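Local structure of cGAS/DncV-like nucleotidyltransferase in E. coli homolog (Rhodothermus marinus SG0.5JP17-172, 6E0K) at residues M72-A77 with R137-N142; C133-K138 with Y149-T154; V165-L170 with C252-D257. The protein synthesises the cyclic dinucleotide 3',3'-cUAMP from UTP and ATP, a second messenger that triggers abortive infection in a CBASS antiphage defence system. All coordinates share one frame; numbering follows the deposited sequence.

Interaction 1 (M72-A77 with R137-N142)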
loop_
_atom_site.group_PDB
_atom_site.type_symbol
_atom_site.label_atom_id
_atom_site.label_comp_id
_atom_site.label_asym_id
_atom_site.label_seq_id
_atom_site.Cartn_x
_atom_site.Cartn_y
_atom_site.Cartn_z
ATOM N N MET A 72 -15.369 13.313 -5.657
ATOM C CA MET A 72 -14.634 14.537 -5.417
ATOM C C MET A 72 -13.601 14.696 -6.528
ATOM O O MET A 72 -13.342 13.769 -7.298
ATOM C CB MET A 72 -14.053 14.494 -4.003
ATOM C CG MET A 72 -15.204 14.205 -2.999
ATOM S SD MET A 72 -14.766 14.302 -1.262
ATOM C CE MET A 72 -13.864 15.847 -1.230
ATOM N N ASN A 73 -13.043 15.890 -6.657
ATOM C CA ASN A 73 -12.264 16.171 -7.858
ATOM C C ASN A 73 -11.508 17.475 -7.679
ATOM O O ASN A 73 -11.671 18.182 -6.682
ATOM C CB ASN A 73 -13.175 16.252 -9.077
ATOM C CG ASN A 73 -14.253 17.287 -8.895
ATOM O OD1 ASN A 73 -13.981 18.472 -8.997
ATOM N ND2 ASN A 73 -15.472 16.846 -8.577
ATOM N N ASN A 74 -10.685 17.794 -8.678
ATOM C CA ASN A 74 -9.914 19.028 -8.721
ATOM C C ASN A 74 -10.440 20.014 -9.756
ATOM O O ASN A 74 -9.701 20.911 -10.172
ATOM C CB ASN A 74 -8.443 18.722 -9.007
ATOM C CG ASN A 74 -8.239 18.091 -10.372
ATOM O OD1 ASN A 74 -9.153 17.495 -10.944
ATOM N ND2 ASN A 74 -7.035 18.239 -10.912
ATOM N N LEU A 75 -11.691 19.867 -10.178
ATOM C CA LEU A 75 -12.246 20.718 -11.217
ATOM C C LEU A 75 -12.573 22.109 -10.698
ATOM O O LEU A 75 -12.986 22.286 -9.546
ATOM C CB LEU A 75 -13.529 20.099 -11.775
ATOM C CG LEU A 75 -13.353 18.744 -12.439
ATOM C CD1 LEU A 75 -14.734 18.113 -12.627
ATOM C CD2 LEU A 75 -12.639 18.975 -13.778
ATOM N N THR A 76 -12.418 23.100 -11.581
ATOM C CA THR A 76 -12.928 24.430 -11.319
ATOM C C THR A 76 -14.423 24.466 -11.587
ATOM O O THR A 76 -14.994 23.561 -12.200
ATOM C CB THR A 76 -12.248 25.471 -12.203
ATOM O OG1 THR A 76 -12.613 25.224 -13.572
ATOM C CG2 THR A 76 -10.731 25.412 -12.040
ATOM N N ALA A 77 -15.061 25.531 -11.112
ATOM C CA ALA A 77 -16.490 25.684 -11.356
ATOM C C ALA A 77 -16.805 25.682 -12.846
ATOM O O ALA A 77 -17.827 25.125 -13.275
ATOM C CB ALA A 77 -16.989 26.974 -10.712
ATOM N N ARG A 137 -11.495 12.108 -8.737
ATOM C CA ARG A 137 -11.088 12.228 -10.131
ATOM C C ARG A 137 -10.107 13.381 -10.261
ATOM O O ARG A 137 -10.461 14.537 -9.998
ATOM C CB ARG A 137 -12.298 12.468 -11.037
ATOM C CG ARG A 137 -13.282 11.305 -11.058
ATOM C CD ARG A 137 -14.348 11.547 -12.122
ATOM N NE ARG A 137 -15.394 10.528 -12.092
ATOM C CZ ARG A 137 -16.424 10.500 -12.931
ATOM N NH1 ARG A 137 -16.550 11.430 -13.871
ATOM N NH2 ARG A 137 -17.334 9.534 -12.825
ATOM N N LYS A 138 -8.890 13.072 -10.703
ATOM C CA LYS A 138 -7.887 14.082 -10.989
ATOM C C LYS A 138 -7.940 14.371 -12.481
ATOM O O LYS A 138 -7.537 13.535 -13.300
ATOM C CB LYS A 138 -6.501 13.611 -10.557
ATOM C CG LYS A 138 -5.423 14.645 -10.841
ATOM C CD LYS A 138 -4.102 14.270 -10.179
ATOM C CE LYS A 138 -3.606 12.908 -10.637
ATOM N NZ LYS A 138 -2.240 12.638 -10.078
ATOM N N TYR A 139 -8.467 15.551 -12.834
ATOM C CA TYR A 139 -8.639 15.977 -14.208
ATOM C C TYR A 139 -7.490 16.872 -14.639
ATOM O O TYR A 139 -6.912 17.595 -13.819
ATOM C CB TYR A 139 -9.942 16.759 -14.381
ATOM C CG TYR A 139 -11.204 15.925 -14.452
ATOM C CD1 TYR A 139 -11.899 15.574 -13.298
ATOM C CD2 TYR A 139 -11.734 15.550 -15.682
ATOM C CE1 TYR A 139 -13.077 14.839 -13.372
ATOM C CE2 TYR A 139 -12.901 14.799 -15.761
ATOM C CZ TYR A 139 -13.572 14.467 -14.602
ATOM O OH TYR A 139 -14.737 13.739 -14.688
ATOM N N PRO A 140 -7.194 16.869 -15.933
ATOM C CA PRO A 140 -6.183 17.771 -16.478
ATOM C C PRO A 140 -6.712 19.189 -16.605
ATOM O O PRO A 140 -7.932 19.417 -16.576
ATOM C CB PRO A 140 -5.897 17.166 -17.859
ATOM C CG PRO A 140 -7.171 16.521 -18.235
ATOM C CD PRO A 140 -7.715 15.949 -16.956
ATOM N N PRO A 141 -5.821 20.162 -16.771
ATOM C CA PRO A 141 -6.245 21.562 -16.921
ATOM C C PRO A 141 -7.012 21.824 -18.210
ATOM O O PRO A 141 -6.938 21.070 -19.185
ATOM C CB PRO A 141 -4.919 22.333 -16.927
ATOM C CG PRO A 141 -3.963 21.444 -16.186
ATOM C CD PRO A 141 -4.387 20.027 -16.453
ATOM N N ASN A 142 -7.729 22.954 -18.207
ATOM C CA ASN A 142 -8.424 23.484 -19.379
ATOM C C ASN A 142 -9.576 22.586 -19.819
ATOM O O ASN A 142 -10.093 21.800 -19.023
ATOM C CB ASN A 142 -7.432 23.702 -20.522
ATOM C CG ASN A 142 -6.347 24.693 -20.154
ATOM O OD1 ASN A 142 -6.636 25.835 -19.795
ATOM N ND2 ASN A 142 -5.093 24.256 -20.216
#
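Asn74 reads the backbone of Tyr139 with both ends of its amide, much as a neighbouring strand would. OD1 of Asn74 accepts from N of Tyr139 at 2.8 Å in a nearly straight bond, and ND2 of Asn74 returns a bond to O of Tyr139 at 3.0 Å. The second bond lies in the carbonyl plane of Tyr139 and close to the amide plane of Asn74, whereas the first reaches OD1 from a donor tilted out of the amide carbonyl plane. Two bonds to one residue fix the rotation of the amide. The torsion that places it there sets CG between the backbone N and the carbonyl carbon (chi1 64°).

The main-chain pairing is short. Arg137 N donates to Met72 O at 2.9 Å, and Asn73 faces Arg137 in a parallel bridge supplemented by a CA-H...O contact from Asn73 CA to Arg137 O. Beyond this point the strands end: Asn73 OD1 accepts from Leu75 N, an Asx turn just where strand 71-73 stops.

Apolar contact follows the turn. CD2 of Leu75 lies 3.4 Å from CG of Tyr139 and CD1 of Leu75 reaches CE1, the branched end approaching the ring obliquely. The hydroxyl of this ring accepts from Arg137 NH1 at 3.0 Å, in the guanidinium plane, while Arg137 NE is hydrogen-bonded to Gln135 OE1.

The contact lies at the end of strand 71-73, which runs parallel to strand 127-138 at one margin of the mixed sheet of the nucleotidyltransferase domain. The rings of Phe83 and Tyr149 meet that of Tyr139, Phe85 touches both Tyr139 and Leu75, and helix 77-82 packs against Asn73 and Leu75 through Lys80.

Interaction 2 (C133-K138 with Y149-T154)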
loop_
_atom_site.group_PDB
_atom_site.type_symbol
_atom_site.label_atom_id
_atom_site.label_comp_id
_atom_site.label_asym_id
_atom_site.label_seq_id
_atom_site.Cartn_x
_atom_site.Cartn_y
_atom_site.Cartn_z
ATOM N N CYS A 133 -14.108 5.992 1.900
ATOM C CA CYS A 133 -13.643 7.018 0.969
ATOM C C CYS A 133 -14.645 7.204 -0.159
ATOM O O CYS A 133 -15.547 6.397 -0.355
ATOM C CB CYS A 133 -12.268 6.666 0.402
ATOM S SG CYS A 133 -12.188 5.073 -0.452
ATOM N N ILE A 134 -14.475 8.300 -0.900
ATOM C CA ILE A 134 -15.268 8.580 -2.089
ATOM C C ILE A 134 -14.322 8.643 -3.281
ATOM O O ILE A 134 -13.161 9.049 -3.158
ATOM C CB ILE A 134 -16.069 9.892 -1.933
ATOM C CG1 ILE A 134 -17.116 9.748 -0.827
ATOM C CG2 ILE A 134 -16.745 10.272 -3.240
ATOM C CD1 ILE A 134 -17.959 10.980 -0.663
ATOM N N GLN A 135 -14.808 8.195 -4.431
ATOM C CA GLN A 135 -14.030 8.274 -5.661
ATOM C C GLN A 135 -13.504 9.693 -5.854
ATOM O O GLN A 135 -14.219 10.663 -5.618
ATOM C CB GLN A 135 -14.914 7.874 -6.842
ATOM C CG GLN A 135 -14.213 7.849 -8.184
ATOM C CD GLN A 135 -15.194 7.579 -9.311
ATOM O OE1 GLN A 135 -15.368 8.400 -10.207
ATOM N NE2 GLN A 135 -15.864 6.431 -9.252
ATOM N N TYR A 136 -12.236 9.803 -6.238
ATOM C CA TYR A 136 -11.605 11.081 -6.538
ATOM C C TYR A 136 -11.162 11.059 -7.994
ATOM O O TYR A 136 -10.550 10.085 -8.439
ATOM C CB TYR A 136 -10.397 11.330 -5.627
ATOM C CG TYR A 136 -9.751 12.675 -5.868
ATOM C CD1 TYR A 136 -10.234 13.810 -5.241
ATOM C CD2 TYR A 136 -8.668 12.808 -6.733
ATOM C CE1 TYR A 136 -9.642 15.063 -5.453
ATOM C CE2 TYR A 136 -8.081 14.035 -6.955
ATOM C CZ TYR A 136 -8.567 15.160 -6.315
ATOM O OH TYR A 136 -7.967 16.371 -6.540
ATOM N N ARG A 137 -11.495 12.108 -8.737
ATOM C CA ARG A 137 -11.088 12.228 -10.131
ATOM C C ARG A 137 -10.107 13.381 -10.261
ATOM O O ARG A 137 -10.461 14.537 -9.998
ATOM C CB ARG A 137 -12.298 12.468 -11.037
ATOM C CG ARG A 137 -13.282 11.305 -11.058
ATOM C CD ARG A 137 -14.348 11.547 -12.122
ATOM N NE ARG A 137 -15.394 10.528 -12.092
ATOM C CZ ARG A 137 -16.424 10.500 -12.931
ATOM N NH1 ARG A 137 -16.550 11.430 -13.871
ATOM N NH2 ARG A 137 -17.334 9.534 -12.825
ATOM N N LYS A 138 -8.890 13.072 -10.703
ATOM C CA LYS A 138 -7.887 14.082 -10.989
ATOM C C LYS A 138 -7.940 14.371 -12.481
ATOM O O LYS A 138 -7.537 13.535 -13.300
ATOM C CB LYS A 138 -6.501 13.611 -10.557
ATOM C CG LYS A 138 -5.423 14.645 -10.841
ATOM C CD LYS A 138 -4.102 14.270 -10.179
ATOM C CE LYS A 138 -3.606 12.908 -10.637
ATOM N NZ LYS A 138 -2.240 12.638 -10.078
ATOM N N TYR A 149 -9.450 11.481 -17.117
ATOM C CA TYR A 149 -9.097 11.750 -15.733
ATOM C C TYR A 149 -8.423 10.515 -15.165
ATOM O O TYR A 149 -8.541 9.415 -15.711
ATOM C CB TYR A 149 -10.322 12.121 -14.880
ATOM C CG TYR A 149 -11.383 11.045 -14.814
ATOM C CD1 TYR A 149 -11.328 10.022 -13.861
ATOM C CD2 TYR A 149 -12.453 11.064 -15.690
ATOM C CE1 TYR A 149 -12.330 9.045 -13.803
ATOM C CE2 TYR A 149 -13.444 10.096 -15.642
ATOM C CZ TYR A 149 -13.378 9.097 -14.704
ATOM O OH TYR A 149 -14.381 8.152 -14.675
ATOM N N ILE A 150 -7.732 10.709 -14.055
ATOM C CA ILE A 150 -7.102 9.625 -13.312
ATOM C C ILE A 150 -7.913 9.401 -12.047
ATOM O O ILE A 150 -8.210 10.351 -11.312
ATOM C CB ILE A 150 -5.632 9.952 -13.007
ATOM C CG1 ILE A 150 -4.863 10.094 -14.321
ATOM C CG2 ILE A 150 -5.006 8.857 -12.142
ATOM C CD1 ILE A 150 -3.473 10.627 -14.160
ATOM N N GLU A 151 -8.281 8.147 -11.792
ATOM C CA GLU A 151 -9.178 7.826 -10.692
ATOM C C GLU A 151 -8.383 7.413 -9.465
ATOM O O GLU A 151 -7.509 6.535 -9.549
ATOM C CB GLU A 151 -10.158 6.712 -11.061
ATOM C CG GLU A 151 -11.225 6.518 -9.992
ATOM C CD GLU A 151 -11.994 5.223 -10.149
ATOM O OE1 GLU A 151 -12.599 5.025 -11.219
ATOM O OE2 GLU A 151 -11.987 4.408 -9.202
ATOM N N GLY A 152 -8.694 8.043 -8.338
ATOM C CA GLY A 152 -8.245 7.638 -7.027
ATOM C C GLY A 152 -9.421 7.622 -6.071
ATOM O O GLY A 152 -10.564 7.386 -6.460
ATOM N N MET A 153 -9.122 7.877 -4.802
ATOM C CA MET A 153 -10.166 8.020 -3.801
ATOM C C MET A 153 -9.685 9.025 -2.772
ATOM O O MET A 153 -8.499 9.363 -2.710
ATOM C CB MET A 153 -10.527 6.671 -3.149
ATOM C CG MET A 153 -9.345 5.870 -2.620
ATOM S SD MET A 153 -8.729 6.501 -1.043
ATOM C CE MET A 153 -8.161 4.978 -0.259
ATOM N N THR A 154 -10.618 9.510 -1.959
ATOM C CA THR A 154 -10.257 10.522 -0.983
ATOM C C THR A 154 -11.107 10.373 0.272
ATOM O O THR A 154 -12.229 9.852 0.233
ATOM C CB THR A 154 -10.398 11.940 -1.578
ATOM O OG1 THR A 154 -9.828 12.909 -0.684
ATOM C CG2 THR A 154 -11.849 12.281 -1.821
HETATM O O HOH W 1 -14.623 6.479 -12.784
#
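Arg137 lays its guanidinium flat on the ring of Tyr149, with planes 1° apart and centres 4.5 Å apart. The stack is offset: CD of Arg137 sits over the ring centre, 3.6 Å from the centroid, in a CH-pi contact, while the phenol OH lies over the middle of the guanidinium. An extended chain from CG to NE carries the arginine along the ring, and the bond from NE to Gln135 OE1, 2.8 Å long and in the guanidinium plane, fixes the rotation of the group.

Beneath these side chains the backbones pair as an antiparallel hairpin. Ile134 with Thr154, Tyr136 with Gly152 and Lys138 with Ile150 are hydrogen-bonded pairs, each with two bonds. One is unusual: Tyr136 N meets Gly152 O from above the carbonyl plane.

Packing is tight at the buried end, where Cys133 SG touches Met153 CB at 3.5 Å and the bent methionine chain folds back along the sulfur; Met153 also borders Asn166, which binds UTP. In the middle, the amide of Gln135 and the carboxylate of Glu151 stack nearly parallel, their CG atoms 3.7 Å apart. The face bearing Gln135, Arg137 and Glu151 is also bridged by water: one molecule beside Tyr149 OH donates to Glu151 OE1 and, at longer range, to Gln135 OE1. Glu151 OE2 forms a salt bridge with Lys169. The looser pair is Lys138 with Ile150, which lie side by side and point the same way, with Lys138 CE 4.2 Å from Ile150 CD1.

The hairpin occupies the centre of the mixed sheet. Strands 61-68 and 71-73 pair in parallel with strand 127-138, and strand 162-166 runs antiparallel beside strand 150-157.

Interaction 3 (V165-L170 with C252-D257)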
loop_
_atom_site.group_PDB
_atom_site.type_symbol
_atom_site.label_atom_id
_atom_site.label_comp_id
_atom_site.label_asym_id
_atom_site.label_seq_id
_atom_site.Cartn_x
_atom_site.Cartn_y
_atom_site.Cartn_z
ATOM N N VAL A 165 -5.729 12.039 -0.630
ATOM C CA VAL A 165 -6.039 11.380 -1.895
ATOM C C VAL A 165 -5.069 10.226 -2.087
ATOM O O VAL A 165 -3.849 10.422 -2.016
ATOM C CB VAL A 165 -5.965 12.357 -3.077
ATOM C CG1 VAL A 165 -6.241 11.615 -4.378
ATOM C CG2 VAL A 165 -6.958 13.514 -2.876
ATOM N N ASN A 166 -5.607 9.026 -2.309
ATOM C CA ASN A 166 -4.796 7.848 -2.574
ATOM C C ASN A 166 -5.231 7.204 -3.882
ATOM O O ASN A 166 -6.327 7.453 -4.393
ATOM C CB ASN A 166 -4.902 6.813 -1.445
ATOM C CG ASN A 166 -4.265 7.277 -0.145
ATOM O OD1 ASN A 166 -3.470 8.221 -0.108
ATOM N ND2 ASN A 166 -4.612 6.598 0.933
ATOM N N TYR A 167 -4.372 6.331 -4.406
ATOM C CA TYR A 167 -4.614 5.656 -5.680
ATOM C C TYR A 167 -4.337 4.160 -5.565
ATOM O O TYR A 167 -3.509 3.614 -6.302
ATOM C CB TYR A 167 -3.749 6.272 -6.774
ATOM C CG TYR A 167 -3.982 7.751 -6.996
ATOM C CD1 TYR A 167 -3.269 8.709 -6.287
ATOM C CD2 TYR A 167 -4.925 8.173 -7.922
ATOM C CE1 TYR A 167 -3.506 10.088 -6.516
ATOM C CE2 TYR A 167 -5.158 9.518 -8.157
ATOM C CZ TYR A 167 -4.456 10.463 -7.451
ATOM O OH TYR A 167 -4.717 11.803 -7.698
ATOM N N PRO A 168 -5.026 3.463 -4.661
ATOM C CA PRO A 168 -4.703 2.041 -4.445
ATOM C C PRO A 168 -4.939 1.162 -5.662
ATOM O O PRO A 168 -4.207 0.175 -5.853
ATOM C CB PRO A 168 -5.624 1.647 -3.282
ATOM C CG PRO A 168 -6.792 2.592 -3.399
ATOM C CD PRO A 168 -6.192 3.893 -3.860
ATOM N N LYS A 169 -5.938 1.473 -6.492
ATOM C CA LYS A 169 -6.165 0.645 -7.671
ATOM C C LYS A 169 -4.997 0.739 -8.643
ATOM O O LYS A 169 -4.620 -0.263 -9.261
ATOM C CB LYS A 169 -7.461 1.051 -8.364
ATOM C CG LYS A 169 -8.692 0.873 -7.503
ATOM C CD LYS A 169 -9.921 1.260 -8.286
ATOM C CE LYS A 169 -11.186 1.030 -7.467
ATOM N NZ LYS A 169 -12.400 1.471 -8.215
ATOM N N LEU A 170 -4.429 1.938 -8.811
ATOM C CA LEU A 170 -3.278 2.085 -9.694
ATOM C C LEU A 170 -2.036 1.454 -9.088
ATOM O O LEU A 170 -1.223 0.861 -9.811
ATOM C CB LEU A 170 -3.014 3.556 -9.997
ATOM C CG LEU A 170 -4.099 4.194 -10.851
ATOM C CD1 LEU A 170 -3.773 5.662 -11.046
ATOM C CD2 LEU A 170 -4.193 3.475 -12.173
ATOM N N CYS A 252 6.098 6.850 -6.699
ATOM C CA CYS A 252 5.420 5.740 -6.058
ATOM C C CYS A 252 4.878 4.774 -7.105
ATOM O O CYS A 252 4.718 5.112 -8.280
ATOM C CB CYS A 252 4.290 6.250 -5.170
ATOM S SG CYS A 252 4.940 7.069 -3.681
ATOM N N GLN A 253 4.595 3.552 -6.651
ATOM C CA GLN A 253 4.076 2.524 -7.546
ATOM C C GLN A 253 2.763 2.946 -8.196
ATOM O O GLN A 253 2.453 2.497 -9.306
ATOM C CB GLN A 253 3.917 1.214 -6.773
ATOM C CG GLN A 253 3.439 0.021 -7.595
ATOM C CD GLN A 253 3.697 -1.289 -6.872
ATOM O OE1 GLN A 253 4.851 -1.630 -6.609
ATOM N NE2 GLN A 253 2.648 -2.022 -6.561
ATOM N N ASN A 254 1.978 3.810 -7.538
ATOM C CA ASN A 254 0.732 4.270 -8.153
ATOM C C ASN A 254 0.953 5.201 -9.341
ATOM O O ASN A 254 -0.019 5.526 -10.027
ATOM C CB ASN A 254 -0.194 4.948 -7.124
ATOM C CG ASN A 254 0.409 6.205 -6.480
ATOM O OD1 ASN A 254 1.196 6.924 -7.085
ATOM N ND2 ASN A 254 0.003 6.475 -5.249
ATOM N N GLY A 255 2.189 5.634 -9.596
ATOM C CA GLY A 255 2.490 6.515 -10.705
ATOM C C GLY A 255 2.084 7.961 -10.512
ATOM O O GLY A 255 2.257 8.768 -11.442
ATOM N N GLN A 256 1.556 8.322 -9.342
ATOM C CA GLN A 256 1.038 9.667 -9.105
ATOM C C GLN A 256 1.882 10.494 -8.152
ATOM O O GLN A 256 2.036 11.701 -8.360
ATOM C CB GLN A 256 -0.388 9.605 -8.546
ATOM C CG GLN A 256 -1.350 8.748 -9.328
ATOM C CD GLN A 256 -1.289 9.001 -10.813
ATOM O OE1 GLN A 256 -1.424 10.137 -11.282
ATOM N NE2 GLN A 256 -1.067 7.934 -11.571
ATOM N N ASP A 257 2.391 9.883 -7.091
ATOM C CA ASP A 257 3.062 10.566 -5.996
ATOM C C ASP A 257 4.573 10.441 -6.120
ATOM O O ASP A 257 5.092 9.472 -6.682
ATOM C CB ASP A 257 2.657 9.981 -4.639
ATOM C CG ASP A 257 1.153 9.982 -4.403
ATOM O OD1 ASP A 257 0.465 10.940 -4.811
ATOM O OD2 ASP A 257 0.678 9.012 -3.772
HETATM O O HOH W 2 -1.782 11.706 -3.435
HETATM O O HOH W 3 -1.867 5.479 -3.134
#
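Tyr167 offers one ring face to Gln256, whose CG stands over its centre, 3.6 Å from the centroid and 11° off the normal, a CH-pi contact. CB of Gln256 comes against CD1 and CE1 of the same ring, and the two side chains cross at about a right angle. A bend at chi2 (-47°) turns the Gln256 amide back over its own loop, where NE2 donates to Asn254 O and also meets Leu170 CD1 at 3.6 Å; OE1 of Gln256 is hydrogen-bonded to Lys138 NZ. The amide of Asn254 is likewise held by its loop. Its OD1 accepts from the backbone N of both Gln256 and Asp257, an Asx turn and Asx motif that start from within the type I turn Cys252 to Gly255, and ND2 donates to Asp257 OD2 at 3.0 Å. CB of Asn254 packs on CB of Tyr167.

Two waters carry the polar links between the segments. One joins Tyr167 N to Asn254 ND2; another donates to both Val165 O and Asp257 OD1.

The chemistry implies a loop that ties up its polar groups internally: Asn254 O and Gln256 NE2, already paired, can lie against Leu170 carbons, on the segment that carries the UTP-binding residue Asn166.

From the N terminus, the chain first passes residues 72-77, and interaction 1 closes the 59-residue excursion that returns at 137-142. Interaction 2 opens on the same strand, overlapping interaction 1 at Arg137 and Lys138, and closes the short hairpin loop before 149-154. Interaction 3 then begins at 165-170, beyond both, and closes the longest loop, 81 residues rich in helix, at 252-257. The first two contacts join end to end on strand 127-138; the third follows in series, and none nests in another. All three reach one sheet, and Lys138 NZ to Gln256 OE1 links its hairpin directly to the distant loop, tying the nucleotidyltransferase sheet to the C-terminal helical part.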